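Local coordinates for protein alpha-1,3-glucanase (PDB 6K0P) that probably hydrolyses alpha-1,3-glucan through its glycoside hydrolase family 87 catalytic domain, which here holds bound nigerose, at residues D445-V450 with Q460-I465. The protein carries 1 engineered substitution. Numbering follows the deposited sequence.
Sequences DFWTSV and QNFGAI. With GLC (alpha-D-glucopyranose), chain C; GLC (alpha-D-glucopyranose), chain B.
D445 OD1 accepts three donors: N461 ND2 across the contact at 2.9 Å, together with Y489 OH and N457 ND2 from outside it. The N461 bond is bent and arrives on the anti side of the carboxylate, tilted out of its plane; the two side chains lie next to each other on one face of the antiparallel pairing between strands 437-446 and 460-462. F446 and Q460 form the adjoining hydrogen-bonded pair, with F446 N reaching Q460 O (3.1 Å) and a weak return from Q460 N to F446 O. After F446 the chain leaves the strand, and the side-chain amide of Q460 continues the link: NE2 donates to T448 O at 2.9 Å, which lies in the amide plane. Q460 CG stands beside its own backbone N, and the chain is extended beyond it (chi2 174°), carrying the amide up to the sugar. There Q460 NE2 also donates to O5 of the chain C glucose (3.1 Å), while OE1 accepts the O6 hydroxyl in a short bond. W447 spreads one indole face beneath this glucose, with O3, which links the two glucoses of nigerose, 3.6 Å above the plane and offset toward the rim. F446 CD2 backs the opposite face, and F462 CZ meets W447 CD1 at the indole edge (3.7 Å), the rings rim to rim with planes 65° apart. An alanine in place of W447 would probably deprive the sugar of its aromatic platform and leave F462 CZ and F446 CD2 without the indole they pack against. Aromatic platform plus paired amide bonds is a familiar way to hold carbohydrate, and on this parallel beta-helix T448 O and the strand pairing are likely to hold the Q460 amide in place for the sugar, which is also bonded by E529 and Q495.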
loop_
_atom_site.group_PDB
_atom_site.type_symbol
_atom_site.label_atom_id
_atom_site.label_comp_id
_atom_site.label_asym_id
_atom_site.label_seq_id
_atom_site.Cartn_x
_atom_site.Cartn_y
_atom_site.Cartn_z
ATOM N N ASP A 445 14.874 -7.202 2.840
ATOM C CA ASP A 445 15.833 -7.207 3.942
ATOM C C ASP A 445 15.406 -6.223 5.024
ATOM O O ASP A 445 15.019 -5.089 4.723
ATOM C CB ASP A 445 17.209 -6.723 3.466
ATOM C CG ASP A 445 17.862 -7.654 2.478
ATOM O OD1 ASP A 445 17.735 -8.881 2.623
ATOM O OD2 ASP A 445 18.526 -7.148 1.552
ATOM N N PHE A 446 15.545 -6.630 6.287
ATOM C CA PHE A 446 15.282 -5.737 7.415
ATOM C C PHE A 446 15.918 -6.336 8.667
ATOM O O PHE A 446 16.282 -7.516 8.695
ATOM C CB PHE A 446 13.772 -5.496 7.599
ATOM C CG PHE A 446 13.429 -4.141 8.175
ATOM C CD1 PHE A 446 13.603 -2.992 7.423
ATOM C CD2 PHE A 446 12.918 -4.020 9.462
ATOM C CE1 PHE A 446 13.284 -1.744 7.940
ATOM C CE2 PHE A 446 12.595 -2.769 9.989
ATOM C CZ PHE A 446 12.775 -1.631 9.221
ATOM N N TRP A 447 16.035 -5.504 9.712
ATOM C CA TRP A 447 16.660 -5.900 10.974
ATOM C C TRP A 447 18.114 -6.320 10.772
ATOM O O TRP A 447 18.739 -5.959 9.768
ATOM C CB TRP A 447 15.846 -6.998 11.682
ATOM C CG TRP A 447 14.375 -6.675 11.848
ATOM C CD1 TRP A 447 13.315 -7.340 11.288
ATOM C CD2 TRP A 447 13.811 -5.622 12.638
ATOM N NE1 TRP A 447 12.127 -6.754 11.674
ATOM C CE2 TRP A 447 12.407 -5.701 12.505
ATOM C CE3 TRP A 447 14.358 -4.614 13.441
ATOM C CZ2 TRP A 447 11.547 -4.808 13.137
ATOM C CZ3 TRP A 447 13.497 -3.731 14.073
ATOM C CH2 TRP A 447 12.110 -3.834 13.917
ATOM N N THR A 448 18.670 -7.076 11.725
ATOM C CA THR A 448 20.047 -7.552 11.654
ATOM C C THR A 448 20.063 -9.055 11.889
ATOM O O THR A 448 19.154 -9.615 12.510
ATOM C CB THR A 448 20.956 -6.854 12.681
ATOM O OG1 THR A 448 20.457 -7.076 14.010
ATOM C CG2 THR A 448 21.009 -5.355 12.396
ATOM N N SER A 449 21.119 -9.703 11.399
ATOM C CA SER A 449 21.267 -11.155 11.460
ATOM C C SER A 449 22.635 -11.544 12.016
ATOM O O SER A 449 23.308 -12.440 11.501
ATOM C CB SER A 449 21.057 -11.774 10.085
ATOM O OG SER A 449 21.980 -11.229 9.157
ATOM N N VAL A 450 23.058 -10.879 13.092
ATOM C CA VAL A 450 24.343 -11.206 13.704
ATOM C C VAL A 450 24.272 -12.614 14.277
ATOM O O VAL A 450 23.360 -12.935 15.052
ATOM C CB VAL A 450 24.701 -10.184 14.792
ATOM C CG1 VAL A 450 26.000 -10.586 15.482
ATOM C CG2 VAL A 450 24.830 -8.783 14.205
ATOM N N GLN A 460 18.195 -9.638 8.362
ATOM C CA GLN A 460 17.247 -10.734 8.248
ATOM C C GLN A 460 16.561 -10.643 6.890
ATOM O O GLN A 460 16.475 -9.569 6.290
ATOM C CB GLN A 460 16.240 -10.699 9.395
ATOM C CG GLN A 460 16.849 -11.158 10.722
ATOM C CD GLN A 460 15.896 -10.992 11.879
ATOM O OE1 GLN A 460 14.723 -11.354 11.774
ATOM N NE2 GLN A 460 16.376 -10.421 12.982
ATOM N N ASN A 461 16.114 -11.794 6.388
ATOM C CA ASN A 461 15.684 -11.924 5.002
ATOM C C ASN A 461 14.275 -12.484 4.986
ATOM O O ASN A 461 14.020 -13.535 5.581
ATOM C CB ASN A 461 16.639 -12.853 4.246
ATOM C CG ASN A 461 18.101 -12.471 4.454
ATOM O OD1 ASN A 461 18.916 -13.299 4.853
ATOM N ND2 ASN A 461 18.432 -11.212 4.198
ATOM N N PHE A 462 13.362 -11.785 4.313
ATOM C CA PHE A 462 11.936 -12.043 4.467
ATOM C C PHE A 462 11.316 -12.665 3.228
ATOM O O PHE A 462 11.569 -12.220 2.105
ATOM C CB PHE A 462 11.226 -10.769 4.933
ATOM C CG PHE A 462 11.598 -10.435 6.323
ATOM C CD1 PHE A 462 10.925 -11.025 7.378
ATOM C CD2 PHE A 462 12.725 -9.664 6.588
ATOM C CE1 PHE A 462 11.321 -10.800 8.683
ATOM C CE2 PHE A 462 13.126 -9.429 7.886
ATOM C CZ PHE A 462 12.433 -10.003 8.939
ATOM N N GLY A 463 10.521 -13.719 3.448
ATOM C CA GLY A 463 9.797 -14.376 2.386
ATOM C C GLY A 463 8.552 -13.608 1.988
ATOM O O GLY A 463 8.178 -12.605 2.598
ATOM N N ALA A 464 7.898 -14.112 0.937
ATOM C CA ALA A 464 6.662 -13.494 0.459
ATOM C C ALA A 464 5.578 -13.524 1.526
ATOM O O ALA A 464 4.804 -12.565 1.664
ATOM C CB ALA A 464 6.172 -14.195 -0.807
ATOM N N ILE A 465 5.486 -14.626 2.272
ATOM C CA ILE A 465 4.609 -14.728 3.432
ATOM C C ILE A 465 5.463 -15.148 4.613
ATOM O O ILE A 465 6.194 -16.148 4.537
ATOM C CB ILE A 465 3.455 -15.729 3.222
ATOM C CG1 ILE A 465 2.650 -15.360 1.973
ATOM C CG2 ILE A 465 2.544 -15.766 4.471
ATOM C CD1 ILE A 465 1.447 -16.271 1.709
HETATM C C1 GLC C . 14.734 -8.646 15.703
HETATM C C2 GLC C . 13.911 -7.463 16.113
HETATM C C3 GLC C . 12.478 -7.805 16.426
HETATM C C4 GLC C . 11.925 -8.600 15.275
HETATM C C5 GLC C . 12.768 -9.850 15.146
HETATM C C6 GLC C . 12.288 -10.680 13.990
HETATM O O1 GLC C . 14.964 -9.337 16.778
HETATM O O2 GLC C . 14.511 -6.794 17.209
HETATM O O3 GLC C . 11.792 -6.583 16.312
HETATM O O4 GLC C . 10.562 -8.958 15.490
HETATM O O5 GLC C . 14.082 -9.503 14.841
HETATM O O6 GLC C . 13.107 -11.776 13.696
HETATM C C1 GLC B . 10.827 -6.439 17.387
HETATM C C2 GLC B . 10.092 -5.121 17.154
HETATM C C3 GLC B . 10.964 -3.949 17.577
HETATM C C4 GLC B . 11.472 -4.156 18.998
HETATM C C5 GLC B . 12.114 -5.531 19.170
HETATM C C6 GLC B . 12.454 -5.786 20.635
HETATM O O2 GLC B . 9.724 -4.997 15.797
HETATM O O3 GLC B . 10.214 -2.757 17.497
HETATM O O4 GLC B . 12.414 -3.153 19.315
HETATM O O5 GLC B . 11.239 -6.550 18.736
HETATM O O6 GLC B . 12.994 -7.082 20.775
#